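Local coordinates for RpfR (Cronobacter turicensis, PDB 6DGG), which carries a PAS domain, a compact fold built of a sheet and helices and often used for sensing, here with lauric acid held in its interior, at residues 7-12 with 84-89; 17-22 with 44-49; 52-57 with 71-76. All blocks are in the same frame, centred on the assembly; numbering follows the deposited sequence.

All three contacts lie in one PAS domain, around bound lauric acid. Contact 1 joins side chains of two strands of the sheet over the strand between them, beside the alkyl chain. Contact 2 joins edge strand 19-22 to helix 42-46; the side chain of F46 is about 4 Å from the ligand at the nearest atoms. Contact 3 brings helix 49-65 to the other edge strand, 69-77, and grips the carboxylate. The centre of contact 1 is about 12 Å from those of both others, which are about 10 Å apart. Probable backbone hydrogen bonds join them: I12 O to Q20 N (2.7 Å), F86 N to V71 O (2.8 Å), F46 O to K76 N (2.8 Å).

Contact 1. Residues 7-12 with 84-89; sequences NSVIVI and FLFRNK. With DAO (lauric acid), chain B.
The rings of F84 and F86 share one methyl group, V9 CG2, which approaches both obliquely. One face of F86 is taken by lauric acid: its C5 sits 3.6 Å above the F86 ring plane, over the centre. The end of the alkyl tail, C12, also comes near the F84 ring, at a slant. F84 meets the CG1 side of V9, and its ring packs edge-to-face with Y29 of helix 24-30. This is the inner surface of the PAS-fold sheet. V9 and F86 stand on strands separated by strand 102-108, so their CA atoms are 8.8 Å apart and only side chains span the gap. The backbones of V9 and V11 bond to G106 and C104 on that middle strand.

V9 CG2 lies between the backbone N and the carbonyl carbon of its own residue, with CG1 beside the N (chi1 -67°). From there CG2 comes within 3.6 Å of F84 CE2 and 3.9 Å of F86 CE1. The side chains of V9 and F84 cross at about a right angle.

The alkyl chain runs on past these residues. F86 CZ is 3.6 Å from C7 of the ligand. On strand 9-13, V11 belongs to the same pocket wall and also touches S26. Every touching residue is buried and the packing is apolar. One carbon beyond C7, ligand atom C8 lies 3.7 Å from V11 CG2.

Contact 2. Residues 17-22 with 44-49; sequences GNIQRF and TLFMSP
F22, whose ring meets F46 across the contact, gives its backbone N to E34 OE2. That same E34 oxygen, outside the two segments, also forms a salt bridge with R21 NE. This double grip ties the end of strand 19-22 to helix 34-37.

The F22 ring and F46 come from opposite directions. The two planes differ by only 14°, yet the rings are offset so far that little of one lies over the other; the centroids are 5.7 Å apart. The contact runs through their outer atoms, with F22 CZ 3.8 Å from F46 CZ and F22 CE1 equally far from F46 CE2. With CG of F22 opposite the backbone N (chi1 -173°), the ring extends toward F46 at the end of helix 42-46.

I19 CD1 lies in the plane of the F46 ring, at its edge, 4.0 Å from F46 CE2. One face of F46 is covered by L45 CG, 3.6 Å above the plane and over the centre.

Two residues, Q20 and R21, stand opposite the single residue I12, which makes a classic beta bulge. From the bulge the side chain of Q20 folds back: NE2 bonds to N18 O at 3.0 Å, from above the carbonyl plane. F46 belongs to the pocket and F22 touches the ligand too, consistent with a pocket wall formed between an edge strand and a short helix, as in a PAS domain.

Contact 3. Residues 52-57 with 71-76; sequences ASASRR and VERWIK. With DAO (lauric acid), chain B.
R73 leaves strand 69-77 toward S55 and A54 of helix 49-65. From CB, its CG is set opposite the backbone N (chi1 -159°). The chain then bends at chi2 and again at chi3, which carries the tip round to the carboxylate of lauric acid. CD passes 3.7 Å from S55 OG and is also close to ligand atom O1. At the guanidinium, NH1 lies 3.7 Å from A54 CB and makes a salt bridge with E51. NH2 hydrogen-bonds O1 at 2.6 Å with an N-H...O angle of 160°. O1 lies in the guanidinium plane, at its edge. The backbone N of S55 sits over one face of the same group, and NH2 is 3.7 Å from S55 CA.

S55 OG is the second donor to O1, at 2.7 Å. Two groups thus grip one oxygen, one from the helix and one from the strand, and the ligand oxygen bridges them. Y69 OH and N58 ND2 also bond to the ligand. This cluster of donors would be expected to favour the charged form of the carboxylate. V71 CG1 flanks the other oxygen, O2, at 3.5 Å. Further down the tail, I75 CG2 packs 3.9 Å from C9 of the ligand.

M47, in the turn after helix 42-46, touches both S55 and R73. The strand is one of the two edge strands of the sheet within this chain. One of its sides pairs with strand 80-90 through R73 and F84, while helix 49-65 brings S55 and N58 to the carboxylate and helix 42-46 meets the strand through F46 and K76.

Contact 1. Residues 7-12 with 84-89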
loop_
_atom_site.group_PDB
_atom_site.type_symbol
_atom_site.label_atom_id
_atom_site.label_comp_id
_atom_site.label_asym_id
_atom_site.label_seq_id
_atom_site.Cartn_x
_atom_site.Cartn_y
_atom_site.Cartn_z
ATOM N N ASN A 7 0.821 -9.823 10.652
ATOM C CA ASN A 7 -0.578 -9.981 10.289
ATOM C C ASN A 7 -1.038 -8.933 9.291
ATOM O O ASN A 7 -2.217 -8.916 8.921
ATOM C CB ASN A 7 -1.446 -9.866 11.542
ATOM C CG ASN A 7 -0.925 -10.701 12.672
ATOM O OD1 ASN A 7 -0.754 -11.906 12.524
ATOM N ND2 ASN A 7 -0.628 -10.060 13.800
ATOM N N SER A 8 -0.143 -8.060 8.859
ATOM C CA SER A 8 -0.500 -6.874 8.108
ATOM C C SER A 8 0.413 -6.748 6.905
ATOM O O SER A 8 1.574 -7.153 6.948
ATOM C CB SER A 8 -0.313 -5.640 8.968
ATOM O OG SER A 8 -0.996 -5.774 10.199
ATOM N N VAL A 9 -0.118 -6.171 5.834
ATOM C CA VAL A 9 0.684 -5.754 4.691
ATOM C C VAL A 9 1.105 -4.311 4.931
ATOM O O VAL A 9 0.263 -3.416 5.076
ATOM C CB VAL A 9 -0.079 -5.929 3.367
ATOM C CG1 VAL A 9 -0.307 -7.405 3.097
ATOM C CG2 VAL A 9 -1.402 -5.182 3.362
ATOM N N ILE A 10 2.409 -4.099 5.063
ATOM C CA ILE A 10 2.976 -2.809 5.441
ATOM C C ILE A 10 3.775 -2.295 4.252
ATOM O O ILE A 10 4.773 -2.904 3.855
ATOM C CB ILE A 10 3.864 -2.931 6.692
ATOM C CG1 ILE A 10 3.068 -3.525 7.860
ATOM C CG2 ILE A 10 4.442 -1.593 7.070
ATOM C CD1 ILE A 10 1.783 -2.778 8.235
ATOM N N VAL A 11 3.330 -1.181 3.680
ATOM C CA VAL A 11 3.947 -0.584 2.504
ATOM C C VAL A 11 4.156 0.895 2.795
ATOM O O VAL A 11 3.242 1.577 3.273
ATOM C CB VAL A 11 3.062 -0.795 1.260
ATOM C CG1 VAL A 11 3.691 -0.169 0.019
ATOM C CG2 VAL A 11 2.810 -2.295 1.030
ATOM N N ILE A 12 5.370 1.384 2.546
ATOM C CA ILE A 12 5.704 2.788 2.735
ATOM C C ILE A 12 5.860 3.417 1.359
ATOM O O ILE A 12 6.519 2.848 0.482
ATOM C CB ILE A 12 6.971 2.951 3.586
ATOM C CG1 ILE A 12 6.764 2.266 4.941
ATOM C CG2 ILE A 12 7.314 4.429 3.767
ATOM C CD1 ILE A 12 7.983 2.302 5.843
ATOM N N PHE A 84 -8.577 -4.710 1.150
ATOM C CA PHE A 84 -7.762 -4.382 2.309
ATOM C C PHE A 84 -8.262 -3.107 2.958
ATOM O O PHE A 84 -8.653 -2.161 2.271
ATOM C CB PHE A 84 -6.305 -4.152 1.907
ATOM C CG PHE A 84 -5.571 -5.407 1.593
ATOM C CD1 PHE A 84 -5.660 -5.978 0.339
ATOM C CD2 PHE A 84 -4.794 -6.029 2.557
ATOM C CE1 PHE A 84 -4.984 -7.146 0.051
ATOM C CE2 PHE A 84 -4.119 -7.204 2.270
ATOM C CZ PHE A 84 -4.222 -7.762 1.020
ATOM N N LEU A 85 -8.227 -3.089 4.284
ATOM C CA LEU A 85 -8.336 -1.861 5.056
ATOM C C LEU A 85 -6.928 -1.336 5.245
ATOM O O LEU A 85 -6.081 -2.037 5.805
ATOM C CB LEU A 85 -8.922 -2.129 6.438
ATOM C CG LEU A 85 -8.941 -0.914 7.396
ATOM C CD1 LEU A 85 -10.117 -0.028 7.063
ATOM C CD2 LEU A 85 -8.966 -1.295 8.876
ATOM N N PHE A 86 -6.687 -0.109 4.811
ATOM C CA PHE A 86 -5.402 0.543 5.017
ATOM C C PHE A 86 -5.558 1.662 6.034
ATOM O O PHE A 86 -6.458 2.504 5.914
ATOM C CB PHE A 86 -4.836 1.067 3.700
ATOM C CG PHE A 86 -4.222 0.003 2.857
ATOM C CD1 PHE A 86 -2.989 -0.532 3.193
ATOM C CD2 PHE A 86 -4.871 -0.482 1.734
ATOM C CE1 PHE A 86 -2.420 -1.524 2.416
ATOM C CE2 PHE A 86 -4.298 -1.485 0.971
ATOM C CZ PHE A 86 -3.078 -1.996 1.314
ATOM N N ARG A 87 -4.722 1.617 7.066
ATOM C CA ARG A 87 -4.607 2.683 8.044
ATOM C C ARG A 87 -3.382 3.494 7.633
ATOM O O ARG A 87 -2.262 2.970 7.654
ATOM C CB ARG A 87 -4.412 2.093 9.440
ATOM C CG ARG A 87 -5.412 0.997 9.833
ATOM C CD ARG A 87 -4.864 0.154 10.982
ATOM N NE ARG A 87 -5.666 -1.036 11.292
ATOM C CZ ARG A 87 -5.648 -2.163 10.586
ATOM N NH1 ARG A 87 -4.899 -2.281 9.489
ATOM N NH2 ARG A 87 -6.393 -3.184 10.971
ATOM N N ASN A 88 -3.592 4.759 7.264
ATOM C CA ASN A 88 -2.579 5.560 6.587
ATOM C C ASN A 88 -2.207 6.786 7.411
ATOM O O ASN A 88 -3.080 7.506 7.904
ATOM C CB ASN A 88 -3.104 5.983 5.215
ATOM C CG ASN A 88 -3.104 4.840 4.218
ATOM O OD1 ASN A 88 -2.686 3.721 4.523
ATOM N ND2 ASN A 88 -3.574 5.118 3.017
ATOM N N LYS A 89 -0.908 7.032 7.544
ATOM C CA LYS A 89 -0.430 8.182 8.293
ATOM C C LYS A 89 0.986 8.489 7.833
ATOM O O LYS A 89 1.667 7.637 7.258
ATOM C CB LYS A 89 -0.438 7.910 9.799
ATOM C CG LYS A 89 0.557 6.834 10.237
ATOM C CD LYS A 89 0.480 6.554 11.716
ATOM C CE LYS A 89 1.418 5.426 12.105
ATOM N NZ LYS A 89 1.001 4.123 11.532
HETATM O O1 DAO B . -6.123 4.745 -1.440
HETATM O O2 DAO B . -5.989 6.173 0.195
HETATM C C1 DAO B . -5.447 5.287 -0.528
HETATM C C2 DAO B . -3.978 4.869 -0.348
HETATM C C3 DAO B . -3.816 3.334 -0.355
HETATM C C4 DAO B . -2.360 2.854 -0.543
HETATM C C5 DAO B . -2.291 1.322 -0.400
HETATM C C6 DAO B . -0.923 0.658 -0.692
HETATM C C7 DAO B . -1.170 -0.672 -1.451
HETATM C C8 DAO B . -0.161 -1.799 -1.187
HETATM C C9 DAO B . -0.685 -3.080 -1.855
HETATM C C10 DAO B . 0.363 -4.189 -2.027
HETATM C C11 DAO B . 0.452 -5.126 -0.820
HETATM C C12 DAO B . -0.644 -6.193 -0.856
#

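Contact 2. Residues 17-22 with 44-49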
loop_
_atom_site.group_PDB
_atom_site.type_symbol
_atom_site.label_atom_id
_atom_site.label_comp_id
_atom_site.label_asym_id
_atom_site.label_seq_id
_atom_site.Cartn_x
_atom_site.Cartn_y
_atom_site.Cartn_z
ATOM N N GLY A 17 3.390 7.704 -4.775
ATOM C CA GLY A 17 3.019 6.311 -4.723
ATOM C C GLY A 17 4.146 5.354 -5.018
ATOM O O GLY A 17 3.894 4.155 -5.173
ATOM N N ASN A 18 5.381 5.839 -5.095
ATOM C CA ASN A 18 6.510 4.950 -5.305
ATOM C C ASN A 18 6.931 4.293 -3.996
ATOM O O ASN A 18 6.940 4.918 -2.927
ATOM C CB ASN A 18 7.654 5.698 -5.977
ATOM C CG ASN A 18 7.286 6.137 -7.381
ATOM O OD1 ASN A 18 6.397 5.547 -8.004
ATOM N ND2 ASN A 18 7.935 7.176 -7.872
ATOM N N ILE A 19 7.245 3.011 -4.089
ATOM C CA ILE A 19 7.356 2.148 -2.918
ATOM C C ILE A 19 8.743 2.297 -2.308
ATOM O O ILE A 19 9.765 2.221 -3.002
ATOM C CB ILE A 19 7.074 0.689 -3.308
ATOM C CG1 ILE A 19 5.615 0.537 -3.748
ATOM C CG2 ILE A 19 7.402 -0.271 -2.143
ATOM C CD1 ILE A 19 5.324 -0.724 -4.527
ATOM N N GLN A 20 8.776 2.472 -0.993
ATOM C CA GLN A 20 10.008 2.602 -0.235
ATOM C C GLN A 20 10.329 1.373 0.600
ATOM O O GLN A 20 11.509 1.040 0.767
ATOM C CB GLN A 20 9.915 3.838 0.660
ATOM C CG GLN A 20 9.406 5.068 -0.084
ATOM C CD GLN A 20 10.338 5.509 -1.204
ATOM O OE1 GLN A 20 11.559 5.521 -1.040
ATOM N NE2 GLN A 20 9.764 5.863 -2.354
ATOM N N ARG A 21 9.305 0.716 1.147
ATOM C CA ARG A 21 9.425 -0.542 1.873
ATOM C C ARG A 21 8.165 -1.357 1.607
ATOM O O ARG A 21 7.093 -0.808 1.319
ATOM C CB ARG A 21 9.583 -0.335 3.389
ATOM C CG ARG A 21 10.890 0.310 3.837
ATOM C CD ARG A 21 11.497 -0.454 5.013
ATOM N NE ARG A 21 11.994 -1.759 4.581
ATOM C CZ ARG A 21 12.749 -2.568 5.320
ATOM N NH1 ARG A 21 13.108 -2.224 6.548
ATOM N NH2 ARG A 21 13.145 -3.724 4.815
ATOM N N PHE A 22 8.300 -2.675 1.745
ATOM C CA PHE A 22 7.288 -3.631 1.296
ATOM C C PHE A 22 7.578 -4.903 2.078
ATOM O O PHE A 22 8.621 -5.530 1.863
ATOM C CB PHE A 22 7.497 -3.832 -0.203
ATOM C CG PHE A 22 6.459 -4.657 -0.924
ATOM C CD1 PHE A 22 5.278 -4.075 -1.378
ATOM C CD2 PHE A 22 6.725 -5.972 -1.283
ATOM C CE1 PHE A 22 4.352 -4.808 -2.110
ATOM C CE2 PHE A 22 5.799 -6.716 -2.026
ATOM C CZ PHE A 22 4.614 -6.125 -2.441
ATOM N N THR A 44 -0.189 1.674 -10.219
ATOM C CA THR A 44 -0.256 0.968 -11.492
ATOM C C THR A 44 0.102 -0.501 -11.321
ATOM O O THR A 44 -0.360 -1.345 -12.095
ATOM C CB THR A 44 0.642 1.650 -12.525
ATOM O OG1 THR A 44 1.995 1.618 -12.074
ATOM C CG2 THR A 44 0.222 3.101 -12.728
ATOM N N LEU A 45 0.885 -0.826 -10.295
ATOM C CA LEU A 45 1.319 -2.201 -10.088
ATOM C C LEU A 45 0.240 -3.056 -9.427
ATOM O O LEU A 45 0.098 -4.237 -9.766
ATOM C CB LEU A 45 2.602 -2.195 -9.255
ATOM C CG LEU A 45 3.374 -3.490 -9.004
ATOM C CD1 LEU A 45 3.565 -4.297 -10.275
ATOM C CD2 LEU A 45 4.730 -3.138 -8.393
ATOM N N PHE A 46 -0.534 -2.497 -8.491
ATOM C CA PHE A 46 -1.387 -3.318 -7.629
ATOM C C PHE A 46 -2.864 -2.945 -7.649
ATOM O O PHE A 46 -3.636 -3.499 -6.849
ATOM C CB PHE A 46 -0.883 -3.305 -6.179
ATOM C CG PHE A 46 0.484 -3.885 -6.011
ATOM C CD1 PHE A 46 0.728 -5.210 -6.329
ATOM C CD2 PHE A 46 1.536 -3.102 -5.548
ATOM C CE1 PHE A 46 1.991 -5.751 -6.169
ATOM C CE2 PHE A 46 2.793 -3.632 -5.390
ATOM C CZ PHE A 46 3.028 -4.960 -5.706
ATOM N N MET A 47 -3.296 -2.045 -8.528
ATOM C CA MET A 47 -4.685 -1.623 -8.516
ATOM C C MET A 47 -5.258 -1.580 -9.925
ATOM O O MET A 47 -4.554 -1.325 -10.908
ATOM C CB MET A 47 -4.853 -0.248 -7.857
ATOM C CG MET A 47 -4.287 -0.159 -6.453
ATOM S SD MET A 47 -4.536 1.475 -5.747
ATOM C CE MET A 47 -3.532 1.328 -4.274
ATOM N N SER A 48 -6.557 -1.838 -10.002
ATOM C CA SER A 48 -7.305 -1.629 -11.222
ATOM C C SER A 48 -7.305 -0.141 -11.563
ATOM O O SER A 48 -7.021 0.699 -10.708
ATOM C CB SER A 48 -8.746 -2.074 -11.009
ATOM O OG SER A 48 -9.368 -1.214 -10.071
ATOM N N PRO A 49 -7.625 0.218 -12.812
ATOM C CA PRO A 49 -7.603 1.645 -13.157
ATOM C C PRO A 49 -8.490 2.488 -12.264
ATOM O O PRO A 49 -8.080 3.580 -11.845
ATOM C CB PRO A 49 -8.043 1.658 -14.625
ATOM C CG PRO A 49 -7.564 0.342 -15.151
ATOM C CD PRO A 49 -7.778 -0.628 -14.007
#

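Contact 3. Residues 52-57 with 71-76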
loop_
_atom_site.group_PDB
_atom_site.type_symbol
_atom_site.label_atom_id
_atom_site.label_comp_id
_atom_site.label_asym_id
_atom_site.label_seq_id
_atom_site.Cartn_x
_atom_site.Cartn_y
_atom_site.Cartn_z
ATOM N N ALA A 52 -6.861 2.728 -8.808
ATOM C CA ALA A 52 -5.641 3.525 -8.894
ATOM C C ALA A 52 -5.960 5.012 -8.966
ATOM O O ALA A 52 -5.292 5.834 -8.324
ATOM C CB ALA A 52 -4.837 3.095 -10.117
ATOM N N SER A 53 -6.955 5.384 -9.767
ATOM C CA SER A 53 -7.307 6.791 -9.896
ATOM C C SER A 53 -7.780 7.355 -8.564
ATOM O O SER A 53 -7.352 8.435 -8.147
ATOM C CB SER A 53 -8.379 6.960 -10.968
ATOM O OG SER A 53 -7.829 6.739 -12.250
ATOM N N ALA A 54 -8.661 6.632 -7.875
ATOM C CA ALA A 54 -9.126 7.109 -6.579
ATOM C C ALA A 54 -7.974 7.188 -5.590
ATOM O O ALA A 54 -7.828 8.181 -4.867
ATOM C CB ALA A 54 -10.211 6.180 -6.045
ATOM N N SER A 55 -7.140 6.151 -5.558
ATOM C CA SER A 55 -6.055 6.062 -4.588
ATOM C C SER A 55 -5.005 7.137 -4.826
ATOM O O SER A 55 -4.518 7.765 -3.878
ATOM C CB SER A 55 -5.422 4.681 -4.702
ATOM O OG SER A 55 -4.511 4.440 -3.640
ATOM N N ARG A 56 -4.634 7.350 -6.088
ATOM C CA ARG A 56 -3.657 8.380 -6.409
ATOM C C ARG A 56 -4.141 9.750 -5.940
ATOM O O ARG A 56 -3.365 10.536 -5.385
ATOM C CB ARG A 56 -3.379 8.369 -7.916
ATOM C CG ARG A 56 -2.125 9.103 -8.348
ATOM C CD ARG A 56 -1.779 8.799 -9.819
ATOM N NE ARG A 56 -2.959 8.406 -10.585
ATOM C CZ ARG A 56 -3.127 7.233 -11.197
ATOM N NH1 ARG A 56 -2.182 6.298 -11.172
ATOM N NH2 ARG A 56 -4.253 7.001 -11.858
ATOM N N ARG A 57 -5.426 10.050 -6.140
ATOM C CA ARG A 57 -5.959 11.328 -5.675
ATOM C C ARG A 57 -5.937 11.419 -4.154
ATOM O O ARG A 57 -5.681 12.495 -3.600
ATOM C CB ARG A 57 -7.376 11.548 -6.208
ATOM C CG ARG A 57 -7.424 11.751 -7.702
ATOM C CD ARG A 57 -8.850 11.942 -8.189
ATOM N NE ARG A 57 -8.939 11.751 -9.633
ATOM C CZ ARG A 57 -9.728 10.881 -10.253
ATOM N NH1 ARG A 57 -10.557 10.090 -9.575
ATOM N NH2 ARG A 57 -9.704 10.815 -11.577
ATOM N N VAL A 71 -8.998 3.660 4.828
ATOM C CA VAL A 71 -9.625 3.512 3.524
ATOM C C VAL A 71 -9.659 2.033 3.184
ATOM O O VAL A 71 -8.803 1.261 3.626
ATOM C CB VAL A 71 -8.847 4.322 2.459
ATOM C CG1 VAL A 71 -7.478 3.719 2.215
ATOM C CG2 VAL A 71 -9.641 4.419 1.155
ATOM N N GLU A 72 -10.642 1.643 2.372
ATOM C CA GLU A 72 -10.722 0.290 1.836
ATOM C C GLU A 72 -10.364 0.321 0.355
ATOM O O GLU A 72 -10.857 1.174 -0.402
ATOM C CB GLU A 72 -12.111 -0.323 2.058
ATOM C CG GLU A 72 -12.505 -0.430 3.529
ATOM C CD GLU A 72 -13.863 -1.067 3.764
ATOM O OE1 GLU A 72 -14.415 -1.685 2.830
ATOM O OE2 GLU A 72 -14.369 -0.940 4.896
ATOM N N ARG A 73 -9.490 -0.598 -0.052
ATOM C CA ARG A 73 -8.956 -0.617 -1.405
ATOM C C ARG A 73 -8.935 -2.055 -1.891
ATOM O O ARG A 73 -8.434 -2.941 -1.192
ATOM C CB ARG A 73 -7.521 -0.061 -1.395
ATOM C CG ARG A 73 -6.967 0.451 -2.696
ATOM C CD ARG A 73 -7.140 1.947 -2.784
ATOM N NE ARG A 73 -8.495 2.240 -3.192
ATOM C CZ ARG A 73 -9.121 3.398 -3.025
ATOM N NH1 ARG A 73 -10.357 3.526 -3.471
ATOM N NH2 ARG A 73 -8.541 4.413 -2.417
ATOM N N TRP A 74 -9.480 -2.290 -3.079
ATOM C CA TRP A 74 -9.323 -3.582 -3.731
ATOM C C TRP A 74 -7.930 -3.632 -4.342
ATOM O O TRP A 74 -7.528 -2.702 -5.051
ATOM C CB TRP A 74 -10.381 -3.774 -4.816
ATOM C CG TRP A 74 -11.741 -4.153 -4.286
ATOM C CD1 TRP A 74 -12.832 -3.340 -4.161
ATOM C CD2 TRP A 74 -12.152 -5.448 -3.820
ATOM N NE1 TRP A 74 -13.890 -4.047 -3.635
ATOM C CE2 TRP A 74 -13.501 -5.345 -3.428
ATOM C CE3 TRP A 74 -11.517 -6.687 -3.710
ATOM C CZ2 TRP A 74 -14.215 -6.429 -2.929
ATOM C CZ3 TRP A 74 -12.226 -7.756 -3.213
ATOM C CH2 TRP A 74 -13.560 -7.624 -2.829
ATOM N N ILE A 75 -7.209 -4.727 -4.092
ATOM C CA ILE A 75 -5.795 -4.861 -4.434
ATOM C C ILE A 75 -5.601 -6.133 -5.244
ATOM O O ILE A 75 -6.139 -7.190 -4.890
ATOM C CB ILE A 75 -4.914 -4.923 -3.164
ATOM C CG1 ILE A 75 -5.012 -3.627 -2.347
ATOM C CG2 ILE A 75 -3.469 -5.246 -3.505
ATOM C CD1 ILE A 75 -4.562 -2.389 -3.065
ATOM N N LYS A 76 -4.813 -6.037 -6.318
ATOM C CA LYS A 76 -4.486 -7.184 -7.156
ATOM C C LYS A 76 -3.432 -8.039 -6.457
ATOM O O LYS A 76 -2.315 -7.572 -6.198
ATOM C CB LYS A 76 -3.956 -6.699 -8.506
ATOM C CG LYS A 76 -4.952 -5.856 -9.290
ATOM C CD LYS A 76 -4.355 -5.294 -10.587
ATOM C CE LYS A 76 -4.036 -6.380 -11.607
ATOM N NZ LYS A 76 -3.501 -5.811 -12.885
HETATM O O1 DAO B . -6.123 4.745 -1.440
HETATM O O2 DAO B . -5.989 6.173 0.195
HETATM C C1 DAO B . -5.447 5.287 -0.528
HETATM C C2 DAO B . -3.978 4.869 -0.348
HETATM C C3 DAO B . -3.816 3.334 -0.355
HETATM C C4 DAO B . -2.360 2.854 -0.543
HETATM C C5 DAO B . -2.291 1.322 -0.400
HETATM C C6 DAO B . -0.923 0.658 -0.692
HETATM C C7 DAO B . -1.170 -0.672 -1.451
HETATM C C8 DAO B . -0.161 -1.799 -1.187
HETATM C C9 DAO B . -0.685 -3.080 -1.855
HETATM C C10 DAO B . 0.363 -4.189 -2.027
HETATM C C11 DAO B . 0.452 -5.126 -0.820
HETATM C C12 DAO B . -0.644 -6.193 -0.856
#